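PDB 5LHA: omega transaminase from Pseudomonas sp., which probably catalyses the pyridoxal-phosphate-dependent transfer of an amino group between an amine or amino acid and a keto acid such as pyruvate. Local coordinates for residues L85-T90 with G328-G333; R136-A141 with G258-A263; T189-R194 with E380-G385. All coordinates share one frame; numbering follows the deposited sequence.

Interaction 1 of 3, residues L85-T90 with G328-G333; sequences LAYYQT and GYTYSG. With PMP (4'-deoxy-4'-aminopyridoxal-5'-phosphate), chain G.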
# COMPACT_ATOMS: atom_id res chain seq x y z
N LEU A 85 -24.57 -12.67 -35.20
CA LEU A 85 -24.54 -11.80 -34.03
C LEU A 85 -23.07 -11.50 -33.77
O LEU A 85 -22.37 -12.33 -33.18
CB LEU A 85 -25.21 -12.45 -32.84
CG LEU A 85 -25.31 -11.68 -31.52
CD1 LEU A 85 -26.39 -10.61 -31.59
CD2 LEU A 85 -25.58 -12.64 -30.39
N ALA A 86 -22.62 -10.34 -34.23
CA ALA A 86 -21.24 -9.93 -33.98
C ALA A 86 -20.97 -9.84 -32.48
O ALA A 86 -19.92 -10.29 -32.00
CB ALA A 86 -20.97 -8.60 -34.67
N TYR A 87 -21.88 -9.21 -31.74
CA TYR A 87 -21.70 -9.02 -30.31
C TYR A 87 -23.04 -8.99 -29.58
O TYR A 87 -24.01 -8.38 -30.05
CB TYR A 87 -20.94 -7.72 -30.00
CG TYR A 87 -20.94 -7.37 -28.53
CD1 TYR A 87 -20.06 -7.99 -27.66
CD2 TYR A 87 -21.84 -6.45 -28.01
CE1 TYR A 87 -20.05 -7.68 -26.32
CE2 TYR A 87 -21.85 -6.15 -26.67
CZ TYR A 87 -20.94 -6.76 -25.83
OH TYR A 87 -20.92 -6.45 -24.50
N TYR A 88 -23.08 -9.66 -28.43
CA TYR A 88 -23.96 -9.26 -27.34
C TYR A 88 -23.27 -9.54 -26.00
O TYR A 88 -22.31 -10.30 -25.92
CB TYR A 88 -25.33 -9.94 -27.38
CG TYR A 88 -26.41 -9.03 -26.85
CD1 TYR A 88 -26.85 -7.94 -27.59
CD2 TYR A 88 -26.95 -9.22 -25.58
CE1 TYR A 88 -27.81 -7.08 -27.09
CE2 TYR A 88 -27.91 -8.35 -25.07
CZ TYR A 88 -28.34 -7.29 -25.83
OH TYR A 88 -29.29 -6.43 -25.33
N GLN A 89 -23.78 -8.90 -24.95
CA GLN A 89 -23.20 -9.01 -23.62
C GLN A 89 -23.49 -10.37 -22.98
O GLN A 89 -24.38 -11.11 -23.41
CB GLN A 89 -23.75 -7.90 -22.72
CG GLN A 89 -25.28 -7.85 -22.69
CD GLN A 89 -25.83 -7.43 -21.34
OE1 GLN A 89 -25.57 -8.07 -20.33
NE2 GLN A 89 -26.59 -6.34 -21.33
N THR A 90 -22.71 -10.69 -21.94
CA THR A 90 -22.97 -11.85 -21.08
C THR A 90 -23.04 -11.45 -19.61
O THR A 90 -22.82 -12.30 -18.73
CB THR A 90 -21.91 -12.94 -21.25
OG1 THR A 90 -20.66 -12.48 -20.72
CG2 THR A 90 -21.75 -13.33 -22.72
N GLY A 328 -15.54 -8.46 -14.68
CA GLY A 328 -15.73 -8.87 -16.05
C GLY A 328 -15.80 -7.68 -16.98
O GLY A 328 -15.82 -6.53 -16.56
N TYR A 329 -15.92 -8.00 -18.27
CA TYR A 329 -15.68 -7.01 -19.32
C TYR A 329 -16.83 -6.96 -20.31
O TYR A 329 -17.48 -7.97 -20.59
CB TYR A 329 -14.36 -7.31 -20.06
CG TYR A 329 -13.20 -7.43 -19.11
CD1 TYR A 329 -12.64 -6.29 -18.55
CD2 TYR A 329 -12.68 -8.67 -18.75
CE1 TYR A 329 -11.58 -6.37 -17.66
CE2 TYR A 329 -11.61 -8.77 -17.85
CZ TYR A 329 -11.07 -7.61 -17.31
OH TYR A 329 -10.01 -7.66 -16.43
N THR A 330 -17.05 -5.76 -20.84
CA THR A 330 -18.02 -5.57 -21.91
C THR A 330 -17.83 -6.62 -23.00
O THR A 330 -18.81 -7.16 -23.54
CB THR A 330 -17.87 -4.17 -22.49
OG1 THR A 330 -18.10 -3.21 -21.46
CG2 THR A 330 -18.84 -3.93 -23.63
N TYR A 331 -16.58 -6.94 -23.32
CA TYR A 331 -16.30 -7.88 -24.39
C TYR A 331 -15.93 -9.28 -23.89
O TYR A 331 -15.48 -10.10 -24.68
CB TYR A 331 -15.21 -7.32 -25.30
CG TYR A 331 -15.64 -6.06 -26.04
CD1 TYR A 331 -16.91 -5.96 -26.60
CD2 TYR A 331 -14.77 -4.98 -26.20
CE1 TYR A 331 -17.32 -4.81 -27.28
CE2 TYR A 331 -15.17 -3.82 -26.88
CZ TYR A 331 -16.44 -3.75 -27.42
OH TYR A 331 -16.85 -2.62 -28.09
N SER A 332 -16.12 -9.57 -22.60
CA SER A 332 -16.05 -10.95 -22.13
C SER A 332 -17.03 -11.81 -22.91
O SER A 332 -18.23 -11.53 -22.94
CB SER A 332 -16.34 -11.06 -20.64
OG SER A 332 -15.23 -10.64 -19.87
N GLY A 333 -16.51 -12.87 -23.54
CA GLY A 333 -17.33 -13.80 -24.29
C GLY A 333 -17.77 -13.32 -25.65
O GLY A 333 -18.78 -13.80 -26.17
N1 PMP G . -15.19 2.96 -18.23
C2 PMP G . -16.56 3.10 -18.15
C2A PMP G . -17.20 4.43 -17.87
C3 PMP G . -17.38 1.99 -18.30
O3 PMP G . -18.74 2.13 -18.19
C4 PMP G . -16.82 0.74 -18.57
C4A PMP G . -17.68 -0.48 -18.86
N4A PMP G . -19.06 -0.32 -18.41
C5 PMP G . -15.42 0.61 -18.56
C6 PMP G . -14.63 1.72 -18.30
C5A PMP G . -14.79 -0.74 -18.83
O4P PMP G . -15.09 -1.20 -20.13
P PMP G . -14.74 -2.73 -20.50
O1P PMP G . -13.39 -3.11 -19.93
O2P PMP G . -14.76 -2.96 -21.99
O3P PMP G . -15.84 -3.58 -19.90
O HOH W 1 -19.64 -9.50 -22.36
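Tyr87 meets the 328-333 loop in two ways, with its hydroxyl and with one face of its ring. Tyr87 OH donates a hydrogen bond to Thr330 O; the modelled separation of 2.4 Å is very short, so its exact length is doubtful. The ring itself receives the edge of Tyr331 in a T-shaped pair, with planes 85° apart and centroids 5.4 Å apart, and the nearest carbons are Tyr87 CE1 and Tyr331 CD1 at 3.6 Å. A water adds a second bridge: it lies within hydrogen-bonding reach of Thr330 O and Ser332 O, though it has more acceptors about it than protons to give, and takes a weak bond from Thr90 N. Thr90 OG1 also reaches Ser332 O in a weak hydrogen bond of 3.4 Å.

Thr330 carries the contact on to the cofactor. With chi1 at -60°, its hydroxyl lies beside its own backbone N, and both can converge on one phosphate oxygen: Thr330 N lies 2.7 Å from PMP O3P, with a nearly straight N-H...O angle of 174°, and Thr330 OG1 lies 2.8 Å from the same oxygen. Thr330 sits within a type I turn from Tyr329 to Ser332, closed by the 2.9 Å bond from Ser332 N to Tyr329 O. Ser332 OG accepts from Tyr329 N and is also bonded to Phe120 O.

This PMP lies in the pocket of the second subunit, whose Lys293 is hydrogen-bonded to Thr330 OG1. The phosphate is therefore gripped from both sides of a dimer interface, as in fold type I aminotransferases. Thr330 N and OG1 come from one subunit, Gly124 N and Ser125 OG from the other, so separating the subunits would probably take the Thr330 donors away from the phosphate.

Interaction 2 of 3, residues R136-A141 with G258-A263; sequences RQYWIA and GILLIA
Leu260 meets Tyr138 and Trp139 where helix 124-141 packs against strand 260-264, a central strand of the large mixed sheet of the fold type I, class-III aminotransferase domain. The CB of Leu260 leaves the strand toward the helix. Its CG, placed anti to the carbonyl carbon by a chi1 of -57°, comes 4.0 Å from Trp139 NE1. At the branch the two methyls divide the work: Leu260 CD1 touches both aromatic side chains, 3.7 Å from Tyr138 CD2 and 3.8 Å from Trp139 NE1, while of the two rings Leu260 CD2 approaches only the tyrosine, 3.9 Å from Tyr138 CE2.

The aromatic pair that receives the leucine is itself packed, with Tyr138 CE2 standing 3.7 Å above the indole plane of Trp139, over its centre. The polar ends are satisfied by neighbours: Tyr138 OH is hydrogen-bonded to Arg310 NE, on helix 309-316, and Trp139 NE1 to Ala226 O, on the adjoining strand 225-230. Contact with the leucine is thus apolar although an indole nitrogen takes part in it.

Before the strand, Gly258, at positive phi, is the C' residue of a Schellman motif that ends helix 246-256. Its carbonyl, hydrogen-bonded to Arg310 NH2, meets the indole at the edge and in its plane, Gly258 O lying 3.2 Å from Trp139 CZ2.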
# COMPACT_ATOMS: atom_id res chain seq x y z
N ARG A 136 -8.15 -13.60 -4.95
CA ARG A 136 -8.58 -12.90 -3.74
C ARG A 136 -10.00 -13.27 -3.36
O ARG A 136 -10.29 -13.47 -2.17
CB ARG A 136 -8.47 -11.38 -3.94
CG ARG A 136 -7.05 -10.82 -4.09
CD ARG A 136 -6.45 -10.51 -2.73
NE ARG A 136 -5.16 -9.83 -2.79
CZ ARG A 136 -4.96 -8.52 -2.67
NH1 ARG A 136 -5.97 -7.68 -2.48
NH2 ARG A 136 -3.72 -8.06 -2.74
N GLN A 137 -10.91 -13.37 -4.34
CA GLN A 137 -12.30 -13.69 -4.03
C GLN A 137 -12.45 -15.12 -3.51
O GLN A 137 -13.22 -15.36 -2.58
CB GLN A 137 -13.19 -13.48 -5.25
CG GLN A 137 -14.64 -13.86 -4.98
CD GLN A 137 -15.62 -13.23 -5.94
OE1 GLN A 137 -15.27 -12.35 -6.72
NE2 GLN A 137 -16.87 -13.69 -5.89
N TYR A 138 -11.73 -16.07 -4.10
CA TYR A 138 -11.76 -17.46 -3.64
C TYR A 138 -11.52 -17.55 -2.14
O TYR A 138 -12.24 -18.26 -1.43
CB TYR A 138 -10.72 -18.30 -4.38
CG TYR A 138 -10.45 -19.64 -3.72
CD1 TYR A 138 -11.35 -20.69 -3.83
CD2 TYR A 138 -9.30 -19.85 -2.96
CE1 TYR A 138 -11.11 -21.92 -3.22
CE2 TYR A 138 -9.06 -21.08 -2.35
CZ TYR A 138 -9.97 -22.11 -2.48
OH TYR A 138 -9.76 -23.33 -1.90
N TRP A 139 -10.47 -16.89 -1.65
CA TRP A 139 -10.14 -16.98 -0.23
C TRP A 139 -11.20 -16.31 0.64
O TRP A 139 -11.52 -16.80 1.73
CB TRP A 139 -8.76 -16.40 0.03
CG TRP A 139 -7.67 -17.29 -0.49
CD1 TRP A 139 -6.82 -17.03 -1.53
CD2 TRP A 139 -7.30 -18.58 0.02
NE1 TRP A 139 -5.96 -18.09 -1.72
CE2 TRP A 139 -6.23 -19.05 -0.78
CE3 TRP A 139 -7.77 -19.38 1.06
CZ2 TRP A 139 -5.62 -20.28 -0.56
CZ3 TRP A 139 -7.17 -20.60 1.27
CH2 TRP A 139 -6.10 -21.04 0.47
N ILE A 140 -11.76 -15.19 0.17
CA ILE A 140 -12.83 -14.53 0.94
C ILE A 140 -14.05 -15.44 1.04
O ILE A 140 -14.65 -15.57 2.11
CB ILE A 140 -13.17 -13.16 0.32
CG1 ILE A 140 -12.05 -12.16 0.59
CG2 ILE A 140 -14.48 -12.63 0.86
CD1 ILE A 140 -12.15 -10.91 -0.24
N ALA A 141 -14.43 -16.08 -0.07
CA ALA A 141 -15.54 -17.02 -0.02
C ALA A 141 -15.22 -18.23 0.85
O ALA A 141 -16.12 -18.79 1.48
CB ALA A 141 -15.91 -17.48 -1.43
N GLY A 258 -1.75 -24.88 0.90
CA GLY A 258 -3.00 -24.55 0.25
C GLY A 258 -2.93 -23.39 -0.72
O GLY A 258 -3.98 -22.92 -1.17
N ILE A 259 -1.72 -22.94 -1.07
CA ILE A 259 -1.56 -21.78 -1.94
C ILE A 259 -1.98 -22.14 -3.35
O ILE A 259 -1.65 -23.23 -3.86
CB ILE A 259 -0.10 -21.31 -1.89
CG1 ILE A 259 0.23 -20.80 -0.48
CG2 ILE A 259 0.20 -20.28 -3.00
CD1 ILE A 259 1.70 -20.66 -0.20
N LEU A 260 -2.72 -21.25 -4.00
CA LEU A 260 -3.17 -21.49 -5.36
C LEU A 260 -2.02 -21.32 -6.33
O LEU A 260 -1.26 -20.35 -6.25
CB LEU A 260 -4.30 -20.53 -5.73
CG LEU A 260 -5.54 -20.52 -4.84
CD1 LEU A 260 -6.44 -19.37 -5.27
CD2 LEU A 260 -6.28 -21.85 -4.93
N LEU A 261 -1.91 -22.25 -7.28
CA LEU A 261 -0.86 -22.20 -8.29
C LEU A 261 -1.49 -21.75 -9.60
O LEU A 261 -2.34 -22.46 -10.16
CB LEU A 261 -0.17 -23.56 -8.42
CG LEU A 261 0.94 -23.63 -9.47
CD1 LEU A 261 2.01 -22.58 -9.22
CD2 LEU A 261 1.55 -25.02 -9.47
N ILE A 262 -1.09 -20.57 -10.06
CA ILE A 262 -1.55 -19.99 -11.31
C ILE A 262 -0.51 -20.24 -12.38
O ILE A 262 0.62 -19.75 -12.28
CB ILE A 262 -1.82 -18.48 -11.18
CG1 ILE A 262 -2.86 -18.21 -10.09
CG2 ILE A 262 -2.26 -17.91 -12.51
CD1 ILE A 262 -2.93 -16.77 -9.71
N ALA A 263 -0.88 -20.98 -13.42
CA ALA A 263 -0.03 -21.15 -14.58
C ALA A 263 -0.36 -20.05 -15.59
O ALA A 263 -1.50 -19.94 -16.04
CB ALA A 263 -0.23 -22.53 -15.21

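Interaction 3 of 3, residues T189-R194 with E380-G385; sequences TPWLYR and EVRGKG
Tyr193 and Glu380 are brought together by different first torsions. CG of Tyr193 turns anti to its backbone N (chi1 -160°), which lays the ring alongside Glu380, whereas CG of Glu380 sits between its backbone N and carbonyl carbon (chi1 73°) and the chain then runs on extended, past the ring in the opposite direction. Glu380 CG consequently lies over the ring face in a CH-pi contact, 3.9 Å from the ring centroid of Tyr193. The carboxylate follows, inclined only 22° to the ring plane, with Glu380 CD 3.5 Å from Tyr193 CD1.

Glu380 OE2 is then held by the next residue on that side of the strand. Arg382 NH1 donates to the anti lone pair of Glu380 OE2 at 2.7 Å, a salt bridge close to the guanidinium plane. The indole of Trp191, steeply inclined to that plane, meets one face of the guanidinium: Trp191 NE1 stands over its centre, 3.6 Å from Arg382 CZ, and is buried there without a hydrogen-bond partner. Asp391 OD2 is shared by Arg382 NH2 and Arg194 NH1 through salt bridges. An alanine in place of Glu380 is likely to open a gap over the Tyr193 ring, where CG and the carboxylate lay, and to cost Arg382 NH1 its Glu380 partner, leaving the guanidinium to its remaining bonds.

Strand 378-384 is the outermost strand, within this chain, of the smaller-domain sheet, and 189-194 is a loop following edge strand 184-187 of the large-domain sheet. The contact is thus consistent with a junction between the large and small domains of the fold type I architecture.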
# COMPACT_ATOMS: atom_id res chain seq x y z
N THR A 189 14.46 -17.26 -10.25
CA THR A 189 13.97 -18.23 -11.21
C THR A 189 15.00 -19.33 -11.44
O THR A 189 16.21 -19.07 -11.38
CB THR A 189 13.63 -17.55 -12.54
OG1 THR A 189 13.24 -18.54 -13.50
CG2 THR A 189 14.84 -16.78 -13.08
N PRO A 190 14.57 -20.58 -11.67
CA PRO A 190 15.55 -21.65 -11.92
C PRO A 190 16.17 -21.54 -13.31
O PRO A 190 15.82 -22.28 -14.24
CB PRO A 190 14.72 -22.92 -11.74
CG PRO A 190 13.34 -22.51 -12.07
CD PRO A 190 13.20 -21.10 -11.58
N TRP A 191 17.11 -20.60 -13.43
CA TRP A 191 17.75 -20.20 -14.68
C TRP A 191 19.19 -20.69 -14.64
O TRP A 191 19.99 -20.21 -13.83
CB TRP A 191 17.68 -18.68 -14.85
CG TRP A 191 18.14 -18.13 -16.18
CD1 TRP A 191 18.41 -18.84 -17.32
CD2 TRP A 191 18.38 -16.76 -16.50
NE1 TRP A 191 18.79 -17.98 -18.33
CE2 TRP A 191 18.78 -16.70 -17.85
CE3 TRP A 191 18.29 -15.56 -15.77
CZ2 TRP A 191 19.10 -15.50 -18.49
CZ3 TRP A 191 18.60 -14.37 -16.40
CH2 TRP A 191 19.00 -14.35 -17.75
N LEU A 192 19.51 -21.67 -15.48
CA LEU A 192 20.84 -22.28 -15.42
C LEU A 192 21.93 -21.31 -15.87
O LEU A 192 23.03 -21.30 -15.30
CB LEU A 192 20.86 -23.54 -16.29
CG LEU A 192 20.12 -24.78 -15.82
CD1 LEU A 192 19.58 -25.55 -17.02
CD2 LEU A 192 21.07 -25.65 -15.01
N TYR A 193 21.63 -20.46 -16.86
CA TYR A 193 22.66 -19.59 -17.40
C TYR A 193 23.06 -18.49 -16.41
O TYR A 193 24.23 -18.13 -16.33
CB TYR A 193 22.19 -19.00 -18.74
CG TYR A 193 23.34 -18.48 -19.58
CD1 TYR A 193 24.33 -19.35 -20.04
CD2 TYR A 193 23.46 -17.13 -19.89
CE1 TYR A 193 25.39 -18.89 -20.80
CE2 TYR A 193 24.52 -16.66 -20.65
CZ TYR A 193 25.48 -17.54 -21.10
OH TYR A 193 26.54 -17.08 -21.85
N ARG A 194 22.09 -17.95 -15.66
CA ARG A 194 22.36 -16.89 -14.67
C ARG A 194 21.51 -17.15 -13.43
O ARG A 194 20.29 -17.05 -13.51
CB ARG A 194 22.05 -15.50 -15.23
CG ARG A 194 22.91 -15.04 -16.39
CD ARG A 194 22.66 -13.56 -16.69
NE ARG A 194 23.39 -13.10 -17.87
CZ ARG A 194 22.99 -13.26 -19.12
NH1 ARG A 194 21.84 -13.87 -19.39
NH2 ARG A 194 23.74 -12.80 -20.11
N GLU A 380 24.67 -18.57 -25.13
CA GLU A 380 24.05 -19.88 -25.27
C GLU A 380 22.77 -19.72 -26.08
O GLU A 380 22.29 -18.61 -26.30
CB GLU A 380 23.74 -20.54 -23.92
CG GLU A 380 22.56 -19.93 -23.17
CD GLU A 380 21.96 -20.88 -22.13
OE1 GLU A 380 22.58 -21.91 -21.80
OE2 GLU A 380 20.85 -20.60 -21.65
N VAL A 381 22.24 -20.85 -26.54
CA VAL A 381 20.95 -20.90 -27.22
C VAL A 381 20.09 -21.94 -26.50
O VAL A 381 20.47 -23.11 -26.41
CB VAL A 381 21.09 -21.26 -28.71
CG1 VAL A 381 19.73 -21.28 -29.39
CG2 VAL A 381 22.02 -20.27 -29.41
N ARG A 382 18.94 -21.50 -26.00
CA ARG A 382 18.05 -22.36 -25.22
C ARG A 382 16.63 -22.25 -25.77
O ARG A 382 16.28 -21.29 -26.46
CB ARG A 382 18.04 -21.97 -23.74
CG ARG A 382 18.06 -20.47 -23.52
CD ARG A 382 17.80 -20.10 -22.08
NE ARG A 382 17.59 -18.67 -21.94
CZ ARG A 382 18.57 -17.77 -21.91
NH1 ARG A 382 19.84 -18.15 -22.00
NH2 ARG A 382 18.29 -16.48 -21.78
N GLY A 383 15.82 -23.25 -25.44
CA GLY A 383 14.47 -23.28 -25.96
C GLY A 383 13.77 -24.56 -25.59
O GLY A 383 14.37 -25.52 -25.08
N LYS A 384 12.47 -24.57 -25.87
CA LYS A 384 11.61 -25.74 -25.68
C LYS A 384 10.41 -25.58 -26.60
O LYS A 384 9.71 -24.57 -26.53
CB LYS A 384 11.18 -25.87 -24.23
CG LYS A 384 10.39 -27.13 -23.95
CD LYS A 384 9.99 -27.22 -22.50
CE LYS A 384 9.07 -28.40 -22.26
NZ LYS A 384 9.78 -29.70 -22.25
N GLY A 385 10.19 -26.56 -27.49
CA GLY A 385 9.21 -26.34 -28.55
C GLY A 385 9.67 -25.23 -29.48
O GLY A 385 10.85 -25.16 -29.86

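Interactions 1 and 2 are buried, whereas interaction 3 is partly buried and lies on the other side of the chain's centre from interaction 1, with about 39 Å between their centres. Along the chain, interaction 2 is nested inside the loop closed by interaction 1, and interaction 3 crosses both. Interactions 1 and 2 both have second-subunit neighbours. Chemistry follows place: interaction 1 joins two loops through an aromatic pair, carbonyls, hydroxyls and water beside a phosphate; interaction 2 is an apolar helix-to-sheet contact; interaction 3 sets a carboxylate chain over a tyrosine face and an indole against a guanidinium face. Interaction 2 uses a central strand of the large-domain sheet, interaction 3 a loop following its edge strand.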